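Local coordinates for protein actibind (Aspergillus niger, PDB 3D3Z) that cleaves RNA as a secreted fungal ribonuclease of the T2 family, probably with little base specificity and a preference for adenylic acid, at residues I161-L171 / S223-P234; Q198-K206 / Y214-D222. All coordinates share one frame; numbering follows the deposited sequence.

Contact 1 of 2, residues I161-L171 / S223-P234; sequences ITPSEDATYKL and SNCKDSGIKYPP
Y169 and I230 pair through their backbones as a single antiparallel bridge, and a G1 beta bulge, with G229 and I230 both facing Y169, joins the loop between helices 152-158 and 171-179 to the C-terminal loop of this RNase T2 fold. Y169 N reaches I230 O at 2.8 Å with a bent N-H angle of 131°, and I230 N reaches Y169 O at 3.0 Å. Two further backbone bonds flank the bridge, S164 N to Y232 O at 2.9 Å and, where helix 171-179 begins, L171 N to D227 O.

Apolar packing gathers at two places. P163 and Y232 lie side by side, and CG of the proline sits over the tyrosine ring, 3.8 Å from its centroid. I161 CG2 meets Y232 CD2 and also covers the centre of one face of the Y169 ring. At the other end L171 holds CG anti to its own N (chi1 -176°), which brings CD1 and CD2 against S223 OG, while its CB meets I230 CD1 at 3.9 Å. S223 OG itself is hydrogen-bonded to V189 O, and C225 is tied to C191 by a disulfide, so this loop is fastened to strand 188-192.

Polar side-chain links are fewer. Within 161-171, Y169 OH donates to T162 O, which ties the ring back to its own loop. The Y232 hydroxyl, also bonded to W48 NE1, donates to a water whose oxygen lies 2.9 Å from I161 O, to which it donates in turn.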
loop_
_atom_site.group_PDB
_atom_site.type_symbol
_atom_site.label_atom_id
_atom_site.label_comp_id
_atom_site.label_asym_id
_atom_site.label_seq_id
_atom_site.Cartn_x
_atom_site.Cartn_y
_atom_site.Cartn_z
ATOM N N ILE A 161 -20.204 -8.409 4.816
ATOM C CA ILE A 161 -19.418 -7.944 5.968
ATOM C C ILE A 161 -19.345 -6.394 5.919
ATOM O O ILE A 161 -18.616 -5.807 5.113
ATOM C CB ILE A 161 -18.006 -8.573 5.969
ATOM C CG1 ILE A 161 -18.084 -10.113 6.067
ATOM C CG2 ILE A 161 -17.178 -8.024 7.098
ATOM C CD1 ILE A 161 -16.873 -10.836 5.589
ATOM N N THR A 162 -20.171 -5.745 6.730
ATOM C CA THR A 162 -20.237 -4.293 6.772
ATOM C C THR A 162 -20.041 -3.797 8.212
ATOM O O THR A 162 -20.271 -4.533 9.203
ATOM C CB THR A 162 -21.557 -3.780 6.162
ATOM O OG1 THR A 162 -22.668 -4.253 6.931
ATOM C CG2 THR A 162 -21.701 -4.245 4.724
ATOM N N PRO A 163 -19.539 -2.557 8.365
ATOM C CA PRO A 163 -19.348 -2.103 9.728
ATOM C C PRO A 163 -20.646 -2.138 10.546
ATOM O O PRO A 163 -21.714 -1.840 10.024
ATOM C CB PRO A 163 -18.833 -0.653 9.550
ATOM C CG PRO A 163 -18.201 -0.638 8.188
ATOM C CD PRO A 163 -19.087 -1.554 7.370
ATOM N N SER A 164 -20.525 -2.510 11.818
ATOM C CA SER A 164 -21.692 -2.695 12.720
ATOM C C SER A 164 -21.328 -2.448 14.186
ATOM O O SER A 164 -20.265 -2.866 14.648
ATOM C CB SER A 164 -22.271 -4.119 12.559
ATOM O OG SER A 164 -23.362 -4.367 13.441
ATOM N N GLU A 165 -22.225 -1.787 14.916
ATOM C CA GLU A 165 -22.063 -1.631 16.356
ATOM C C GLU A 165 -22.220 -2.980 17.074
ATOM O O GLU A 165 -21.576 -3.203 18.101
ATOM C CB GLU A 165 -23.101 -0.652 16.915
ATOM C CG GLU A 165 -23.173 0.728 16.242
ATOM C CD GLU A 165 -21.909 1.577 16.420
ATOM O OE1 GLU A 165 -20.958 1.142 17.127
ATOM O OE2 GLU A 165 -21.872 2.692 15.826
ATOM N N ASP A 166 -23.011 -3.891 16.511
ATOM C CA ASP A 166 -23.394 -5.136 17.209
ATOM C C ASP A 166 -22.878 -6.417 16.576
ATOM O O ASP A 166 -22.492 -7.347 17.281
ATOM C CB ASP A 166 -24.922 -5.200 17.303
ATOM C CG ASP A 166 -25.503 -3.928 17.854
ATOM O OD1 ASP A 166 -25.148 -3.577 19.011
ATOM O OD2 ASP A 166 -26.266 -3.250 17.118
ATOM N N ALA A 167 -22.902 -6.488 15.250
ATOM C CA ALA A 167 -22.431 -7.679 14.552
ATOM C C ALA A 167 -20.949 -7.916 14.789
ATOM O O ALA A 167 -20.184 -6.976 15.045
ATOM C CB ALA A 167 -22.744 -7.568 13.064
ATOM N N THR A 168 -20.563 -9.181 14.800
ATOM C CA THR A 168 -19.158 -9.551 14.838
ATOM C C THR A 168 -18.919 -10.549 13.745
ATOM O O THR A 168 -19.860 -11.112 13.184
ATOM C CB THR A 168 -18.667 -10.137 16.190
ATOM O OG1 THR A 168 -19.304 -11.404 16.437
ATOM C CG2 THR A 168 -18.891 -9.160 17.348
ATOM N N TYR A 169 -17.656 -10.772 13.429
ATOM C CA TYR A 169 -17.312 -11.472 12.206
ATOM C C TYR A 169 -16.221 -12.484 12.423
ATOM O O TYR A 169 -15.449 -12.415 13.394
ATOM C CB TYR A 169 -16.922 -10.470 11.079
ATOM C CG TYR A 169 -18.020 -9.526 10.662
ATOM C CD1 TYR A 169 -19.042 -9.948 9.831
ATOM C CD2 TYR A 169 -18.037 -8.187 11.103
ATOM C CE1 TYR A 169 -20.054 -9.090 9.465
ATOM C CE2 TYR A 169 -19.053 -7.319 10.733
ATOM C CZ TYR A 169 -20.049 -7.776 9.912
ATOM O OH TYR A 169 -21.055 -6.932 9.509
ATOM N N LYS A 170 -16.192 -13.440 11.498
ATOM C CA LYS A 170 -15.205 -14.522 11.493
ATOM C C LYS A 170 -14.011 -14.195 10.593
ATOM O O LYS A 170 -14.179 -13.724 9.492
ATOM C CB LYS A 170 -15.873 -15.858 11.074
ATOM C CG LYS A 170 -16.780 -16.454 12.211
ATOM C CD LYS A 170 -18.044 -17.166 11.679
ATOM C CE LYS A 170 -19.327 -16.954 12.562
ATOM N NZ LYS A 170 -20.594 -17.562 11.898
ATOM N N LEU A 171 -12.813 -14.507 11.050
ATOM C CA LEU A 171 -11.613 -14.206 10.296
ATOM C C LEU A 171 -11.625 -14.797 8.905
ATOM O O LEU A 171 -11.211 -14.141 7.942
ATOM C CB LEU A 171 -10.372 -14.672 11.039
ATOM C CG LEU A 171 -9.023 -14.347 10.434
ATOM C CD1 LEU A 171 -8.856 -12.814 10.118
ATOM C CD2 LEU A 171 -7.926 -14.835 11.362
ATOM N N SER A 223 -2.273 -13.127 10.171
ATOM C CA SER A 223 -3.220 -12.343 10.927
ATOM C C SER A 223 -2.875 -12.360 12.399
ATOM O O SER A 223 -2.290 -13.328 12.921
ATOM C CB SER A 223 -4.645 -12.835 10.751
ATOM O OG SER A 223 -5.522 -12.003 11.474
ATOM N N ASN A 224 -3.230 -11.277 13.066
ATOM C CA ASN A 224 -3.121 -11.233 14.504
ATOM C C ASN A 224 -4.496 -11.171 15.143
ATOM O O ASN A 224 -4.614 -10.796 16.317
ATOM C CB ASN A 224 -2.258 -10.048 14.922
ATOM C CG ASN A 224 -2.937 -8.708 14.671
ATOM O OD1 ASN A 224 -3.984 -8.632 14.052
ATOM N ND2 ASN A 224 -2.343 -7.660 15.175
ATOM N N CYS A 225 -5.537 -11.482 14.374
ATOM C CA CYS A 225 -6.878 -11.491 14.875
ATOM C C CYS A 225 -7.210 -12.869 15.457
ATOM O O CYS A 225 -6.564 -13.882 15.123
ATOM C CB CYS A 225 -7.888 -11.218 13.774
ATOM S SG CYS A 225 -7.649 -9.605 12.918
ATOM N N LYS A 226 -8.224 -12.866 16.310
ATOM C CA LYS A 226 -8.880 -14.086 16.757
ATOM C C LYS A 226 -9.742 -14.616 15.627
ATOM O O LYS A 226 -10.160 -13.863 14.706
ATOM C CB LYS A 226 -9.759 -13.817 17.983
ATOM C CG LYS A 226 -9.016 -13.262 19.204
ATOM C CD LYS A 226 -7.906 -14.197 19.711
ATOM C CE LYS A 226 -7.107 -13.537 20.857
ATOM N NZ LYS A 226 -6.606 -14.504 21.920
ATOM N N ASP A 227 -10.049 -15.908 15.705
ATOM C CA ASP A 227 -10.751 -16.555 14.623
ATOM C C ASP A 227 -12.160 -16.057 14.513
ATOM O O ASP A 227 -12.797 -16.237 13.465
ATOM C CB ASP A 227 -10.697 -18.078 14.783
ATOM C CG ASP A 227 -9.299 -18.589 14.750
ATOM O OD1 ASP A 227 -8.561 -18.232 13.803
ATOM O OD2 ASP A 227 -8.911 -19.329 15.673
ATOM N N SER A 228 -12.646 -15.438 15.586
ATOM C CA SER A 228 -13.994 -14.893 15.627
ATOM C C SER A 228 -14.184 -13.779 16.680
ATOM O O SER A 228 -13.296 -13.464 17.469
ATOM C CB SER A 228 -15.020 -16.034 15.860
ATOM O OG SER A 228 -14.858 -16.572 17.164
ATOM N N GLY A 229 -15.377 -13.212 16.671
ATOM C CA GLY A 229 -15.771 -12.130 17.542
ATOM C C GLY A 229 -15.271 -10.789 17.017
ATOM O O GLY A 229 -15.336 -9.798 17.744
ATOM N N ILE A 230 -14.785 -10.764 15.760
ATOM C CA ILE A 230 -14.103 -9.546 15.202
ATOM C C ILE A 230 -15.090 -8.415 14.985
ATOM O O ILE A 230 -16.140 -8.567 14.335
ATOM C CB ILE A 230 -13.318 -9.830 13.893
ATOM C CG1 ILE A 230 -12.134 -10.762 14.168
ATOM C CG2 ILE A 230 -12.742 -8.518 13.279
ATOM C CD1 ILE A 230 -11.593 -11.515 12.876
ATOM N N LYS A 231 -14.760 -7.265 15.549
ATOM C CA LYS A 231 -15.590 -6.105 15.362
ATOM C C LYS A 231 -15.133 -5.328 14.128
ATOM O O LYS A 231 -13.952 -5.261 13.837
ATOM C CB LYS A 231 -15.529 -5.175 16.564
ATOM C CG LYS A 231 -15.800 -5.875 17.881
ATOM C CD LYS A 231 -15.829 -4.905 19.038
ATOM C CE LYS A 231 -14.430 -4.460 19.458
ATOM N NZ LYS A 231 -14.522 -3.026 19.981
ATOM N N TYR A 232 -16.109 -4.773 13.429
ATOM C CA TYR A 232 -15.896 -3.879 12.291
ATOM C C TYR A 232 -16.554 -2.545 12.647
ATOM O O TYR A 232 -17.720 -2.311 12.328
ATOM C CB TYR A 232 -16.497 -4.509 11.051
ATOM C CG TYR A 232 -16.120 -3.951 9.685
ATOM C CD1 TYR A 232 -15.184 -2.918 9.512
ATOM C CD2 TYR A 232 -16.681 -4.520 8.540
ATOM C CE1 TYR A 232 -14.859 -2.467 8.225
ATOM C CE2 TYR A 232 -16.354 -4.084 7.271
ATOM C CZ TYR A 232 -15.443 -3.052 7.120
ATOM O OH TYR A 232 -15.155 -2.627 5.835
ATOM N N PRO A 233 -15.856 -1.713 13.427
ATOM C CA PRO A 233 -16.535 -0.521 13.963
ATOM C C PRO A 233 -16.936 0.499 12.894
ATOM O O PRO A 233 -16.153 0.730 11.952
ATOM C CB PRO A 233 -15.528 0.045 14.966
ATOM C CG PRO A 233 -14.533 -1.040 15.206
ATOM C CD PRO A 233 -14.484 -1.844 13.966
ATOM N N PRO A 234 -18.175 1.038 12.983
ATOM C CA PRO A 234 -18.613 2.062 12.061
ATOM C C PRO A 234 -17.807 3.354 12.254
ATOM O O PRO A 234 -17.469 3.705 13.374
ATOM C CB PRO A 234 -20.108 2.263 12.425
ATOM C CG PRO A 234 -20.497 1.052 13.181
ATOM C CD PRO A 234 -19.257 0.684 13.940
HETATM O O HOH W 1 -17.545 -3.287 4.306
HETATM O O HOH W 2 -18.918 -4.866 13.901
HETATM O O HOH W 3 -18.343 -13.626 15.316
#

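Contact 2 of 2, residues Q198-K206 / Y214-D222; sequences QLYYYFNVK and YVASERLED
Y202 lays its ring against the backbone of R219 and L220. Its CB starts beside S217, 3.6 Å from S217 OG and close to S217 O. With CG anti to the carbonyl carbon (chi1 -66°), the ring runs along the loop: CG and CD2 lie under R219 CA, which stands over the face 3.7 Å from the ring centroid in a CH-pi contact; CE2 touches R219 CB; CD1 and CE1 meet L220 CG; and L220 N lies over the same face, 3.5 Å from Y202 CZ. At the tip, Y202 OH comes to E221 N at 3.5 Å and also touches E221 CB. The R219 guanidinium is salt-bridged to E175.

Strands 195-206 and 213-216 form an antiparallel beta hairpin at one side of the RNase T2 sheet. N204 and V215 are its hydrogen-bonded pair: N204 N donates to V215 O, and V215 N donates to N204 O at 2.7 Å. Next along the chain, S217 N also points to Y202 O, though the place of that oxygen is less certain.

On the face carrying V205 and Y214, V205 CG2 sits over the Y214 ring, 3.7 Å from its centroid. The edge of that ring turns toward the face of F203 in a T-shaped stack with planes at 78°. Helix 134-147 covers both aromatics through L146, while Y214 OH bonds to A209 O.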
loop_
_atom_site.group_PDB
_atom_site.type_symbol
_atom_site.label_atom_id
_atom_site.label_comp_id
_atom_site.label_asym_id
_atom_site.label_seq_id
_atom_site.Cartn_x
_atom_site.Cartn_y
_atom_site.Cartn_z
ATOM N N GLN A 198 -6.237 -3.145 9.946
ATOM C CA GLN A 198 -5.192 -3.065 8.910
ATOM C C GLN A 198 -5.274 -4.238 7.933
ATOM O O GLN A 198 -5.659 -5.361 8.333
ATOM C CB GLN A 198 -3.813 -3.078 9.573
ATOM C CG GLN A 198 -3.527 -1.844 10.476
ATOM C CD GLN A 198 -2.079 -1.672 10.817
ATOM O OE1 GLN A 198 -1.231 -1.736 9.935
ATOM N NE2 GLN A 198 -1.769 -1.451 12.132
ATOM N N LEU A 199 -4.849 -3.982 6.697
ATOM C CA LEU A 199 -4.764 -4.978 5.619
ATOM C C LEU A 199 -3.433 -4.802 4.865
ATOM O O LEU A 199 -2.978 -3.644 4.596
ATOM C CB LEU A 199 -5.956 -4.867 4.672
ATOM C CG LEU A 199 -7.390 -5.109 5.172
ATOM C CD1 LEU A 199 -8.405 -4.820 4.085
ATOM C CD2 LEU A 199 -7.564 -6.556 5.712
ATOM N N TYR A 200 -2.730 -5.923 4.626
ATOM C CA TYR A 200 -1.563 -5.955 3.700
ATOM C C TYR A 200 -1.833 -6.918 2.543
ATOM O O TYR A 200 -1.904 -8.142 2.724
ATOM C CB TYR A 200 -0.244 -6.392 4.325
ATOM C CG TYR A 200 0.178 -5.907 5.693
ATOM C CD1 TYR A 200 -0.347 -4.746 6.303
ATOM C CD2 TYR A 200 1.160 -6.612 6.393
ATOM C CE1 TYR A 200 0.088 -4.345 7.553
ATOM C CE2 TYR A 200 1.594 -6.211 7.638
ATOM C CZ TYR A 200 1.075 -5.077 8.216
ATOM O OH TYR A 200 1.545 -4.694 9.465
ATOM N N TYR A 201 -1.977 -6.357 1.346
ATOM C CA TYR A 201 -2.092 -7.147 0.116
ATOM C C TYR A 201 -0.714 -7.308 -0.508
ATOM O O TYR A 201 -0.071 -6.319 -0.858
ATOM C CB TYR A 201 -3.047 -6.471 -0.851
ATOM C CG TYR A 201 -4.490 -6.311 -0.436
ATOM C CD1 TYR A 201 -5.455 -7.274 -0.794
ATOM C CD2 TYR A 201 -4.940 -5.171 0.220
ATOM C CE1 TYR A 201 -6.790 -7.092 -0.489
ATOM C CE2 TYR A 201 -6.265 -5.015 0.537
ATOM C CZ TYR A 201 -7.176 -5.996 0.214
ATOM O OH TYR A 201 -8.503 -5.855 0.497
ATOM N N TYR A 202 -0.265 -8.564 -0.644
ATOM C CA TYR A 202 1.064 -8.897 -1.150
ATOM C C TYR A 202 1.034 -9.124 -2.659
ATOM O O TYR A 202 0.029 -9.600 -3.233
ATOM C CB TYR A 202 1.643 -10.144 -0.469
ATOM C CG TYR A 202 1.943 -9.986 1.017
ATOM C CD1 TYR A 202 3.235 -9.965 1.485
ATOM C CD2 TYR A 202 0.910 -9.885 1.957
ATOM C CE1 TYR A 202 3.513 -9.809 2.867
ATOM C CE2 TYR A 202 1.180 -9.746 3.345
ATOM C CZ TYR A 202 2.471 -9.729 3.774
ATOM O OH TYR A 202 2.726 -9.586 5.124
ATOM N N PHE A 203 2.134 -8.725 -3.291
ATOM C CA PHE A 203 2.307 -8.793 -4.749
ATOM C C PHE A 203 3.747 -9.132 -5.081
ATOM O O PHE A 203 4.711 -8.762 -4.382
ATOM C CB PHE A 203 2.034 -7.434 -5.400
ATOM C CG PHE A 203 0.621 -7.026 -5.386
ATOM C CD1 PHE A 203 -0.230 -7.449 -6.381
ATOM C CD2 PHE A 203 0.140 -6.194 -4.379
ATOM C CE1 PHE A 203 -1.514 -7.058 -6.385
ATOM C CE2 PHE A 203 -1.149 -5.819 -4.379
ATOM C CZ PHE A 203 -1.971 -6.237 -5.381
ATOM N N ASN A 204 3.911 -9.829 -6.187
ATOM C CA ASN A 204 5.200 -9.831 -6.853
ATOM C C ASN A 204 5.025 -9.014 -8.149
ATOM O O ASN A 204 3.893 -8.786 -8.607
ATOM C CB ASN A 204 5.715 -11.247 -7.130
ATOM C CG ASN A 204 5.911 -12.108 -5.839
ATOM O OD1 ASN A 204 6.498 -11.688 -4.840
ATOM N ND2 ASN A 204 5.433 -13.319 -5.906
ATOM N N VAL A 205 6.149 -8.575 -8.705
ATOM C CA VAL A 205 6.201 -7.566 -9.800
ATOM C C VAL A 205 7.034 -8.065 -10.992
ATOM O O VAL A 205 8.139 -8.565 -10.840
ATOM C CB VAL A 205 6.699 -6.172 -9.289
ATOM C CG1 VAL A 205 6.736 -5.132 -10.431
ATOM C CG2 VAL A 205 5.749 -5.667 -8.169
ATOM N N LYS A 206 6.452 -7.899 -12.178
ATOM C CA LYS A 206 7.144 -8.072 -13.458
ATOM C C LYS A 206 7.498 -6.677 -13.960
ATOM O O LYS A 206 6.617 -5.869 -14.206
ATOM C CB LYS A 206 6.225 -8.764 -14.449
ATOM C CG LYS A 206 5.815 -10.179 -14.043
ATOM C CD LYS A 206 4.632 -10.711 -14.881
ATOM C CE LYS A 206 5.099 -11.317 -16.208
ATOM N NZ LYS A 206 5.960 -12.554 -16.063
ATOM N N TYR A 214 1.681 -5.978 -11.438
ATOM C CA TYR A 214 1.607 -6.391 -10.033
ATOM C C TYR A 214 0.749 -7.649 -9.975
ATOM O O TYR A 214 -0.469 -7.611 -10.251
ATOM C CB TYR A 214 1.025 -5.271 -9.142
ATOM C CG TYR A 214 2.043 -4.254 -8.715
ATOM C CD1 TYR A 214 2.559 -3.312 -9.622
ATOM C CD2 TYR A 214 2.464 -4.186 -7.398
ATOM C CE1 TYR A 214 3.476 -2.360 -9.214
ATOM C CE2 TYR A 214 3.406 -3.248 -6.991
ATOM C CZ TYR A 214 3.892 -2.338 -7.908
ATOM O OH TYR A 214 4.798 -1.396 -7.492
ATOM N N VAL A 215 1.385 -8.749 -9.614
ATOM C CA VAL A 215 0.755 -10.081 -9.595
ATOM C C VAL A 215 0.497 -10.497 -8.148
ATOM O O VAL A 215 1.450 -10.595 -7.358
ATOM C CB VAL A 215 1.681 -11.105 -10.301
ATOM C CG1 VAL A 215 1.195 -12.551 -10.135
ATOM C CG2 VAL A 215 1.805 -10.743 -11.784
ATOM N N ALA A 216 -0.776 -10.731 -7.835
ATOM C CA ALA A 216 -1.242 -11.043 -6.475
ATOM C C ALA A 216 -0.490 -12.246 -5.984
ATOM O O ALA A 216 -0.367 -13.237 -6.709
ATOM C CB ALA A 216 -2.757 -11.253 -6.438
ATOM N N SER A 217 0.113 -12.124 -4.799
ATOM C CA SER A 217 0.947 -13.180 -4.236
ATOM C C SER A 217 0.597 -13.540 -2.791
ATOM O O SER A 217 -0.198 -12.882 -2.120
ATOM C CB SER A 217 2.422 -12.836 -4.339
ATOM O OG SER A 217 2.787 -11.738 -3.543
ATOM N N GLU A 218 1.192 -14.623 -2.327
ATOM C CA GLU A 218 0.860 -15.137 -1.000
ATOM C C GLU A 218 1.388 -14.260 0.148
ATOM O O GLU A 218 2.556 -13.821 0.161
ATOM C CB GLU A 218 1.382 -16.580 -0.839
ATOM C CG GLU A 218 0.611 -17.349 0.195
ATOM C CD GLU A 218 0.899 -18.823 0.133
ATOM O OE1 GLU A 218 0.418 -19.467 -0.840
ATOM O OE2 GLU A 218 1.591 -19.327 1.060
ATOM N N ARG A 219 0.516 -14.031 1.131
ATOM C CA ARG A 219 0.898 -13.276 2.318
ATOM C C ARG A 219 2.030 -13.954 3.077
ATOM O O ARG A 219 2.053 -15.177 3.238
ATOM C CB ARG A 219 -0.323 -13.023 3.215
ATOM C CG ARG A 219 -0.879 -14.282 3.911
ATOM C CD ARG A 219 -2.232 -14.014 4.453
ATOM N NE ARG A 219 -2.783 -15.207 5.088
ATOM C CZ ARG A 219 -3.984 -15.254 5.653
ATOM N NH1 ARG A 219 -4.733 -14.158 5.706
ATOM N NH2 ARG A 219 -4.421 -16.396 6.198
ATOM N N LEU A 220 2.999 -13.168 3.508
ATOM C CA LEU A 220 4.121 -13.659 4.275
ATOM C C LEU A 220 3.864 -13.484 5.811
ATOM O O LEU A 220 4.732 -13.796 6.620
ATOM C CB LEU A 220 5.410 -12.927 3.831
ATOM C CG LEU A 220 5.705 -12.800 2.307
ATOM C CD1 LEU A 220 6.894 -11.871 2.012
ATOM C CD2 LEU A 220 5.927 -14.162 1.658
ATOM N N GLU A 221 2.692 -12.955 6.172
ATOM C CA GLU A 221 2.212 -12.864 7.565
ATOM C C GLU A 221 0.701 -13.065 7.429
ATOM O O GLU A 221 0.118 -12.561 6.475
ATOM C CB GLU A 221 2.598 -11.496 8.161
ATOM C CG GLU A 221 2.836 -11.510 9.667
ATOM C CD GLU A 221 2.785 -10.125 10.372
ATOM O OE1 GLU A 221 3.149 -9.079 9.774
ATOM O OE2 GLU A 221 2.372 -10.106 11.564
ATOM N N ASP A 222 0.059 -13.822 8.334
ATOM C CA ASP A 222 -1.380 -14.165 8.157
ATOM C C ASP A 222 -2.370 -13.207 8.851
ATOM O O ASP A 222 -3.247 -12.585 8.205
ATOM C CB ASP A 222 -1.681 -15.597 8.646
ATOM C CG ASP A 222 -0.952 -16.678 7.846
ATOM O OD1 ASP A 222 -0.515 -16.420 6.692
ATOM O OD2 ASP A 222 -0.848 -17.804 8.394
HETATM O O HOH W 4 -1.712 -11.436 -0.054
#

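Contact 2 is nested along the chain inside the loop closed by contact 1, and their segments adjoin at D222 and S223, though the centres lie about 22 Å apart. Contact 2 is partly buried, about 10 Å from the centre of the chain; contact 1 is a surface contact, about 22 Å from it. Strand 188-192 borders both, touching Y202 and E221 in contact 2. The chemistry differs accordingly: a lone bulged bridge and packed prolines join two loops in contact 1, whereas contact 2 combines a short run of antiparallel pairing, aromatic stacking and a loop lying over Y202, with Y200 approaching the predicted catalytic H51.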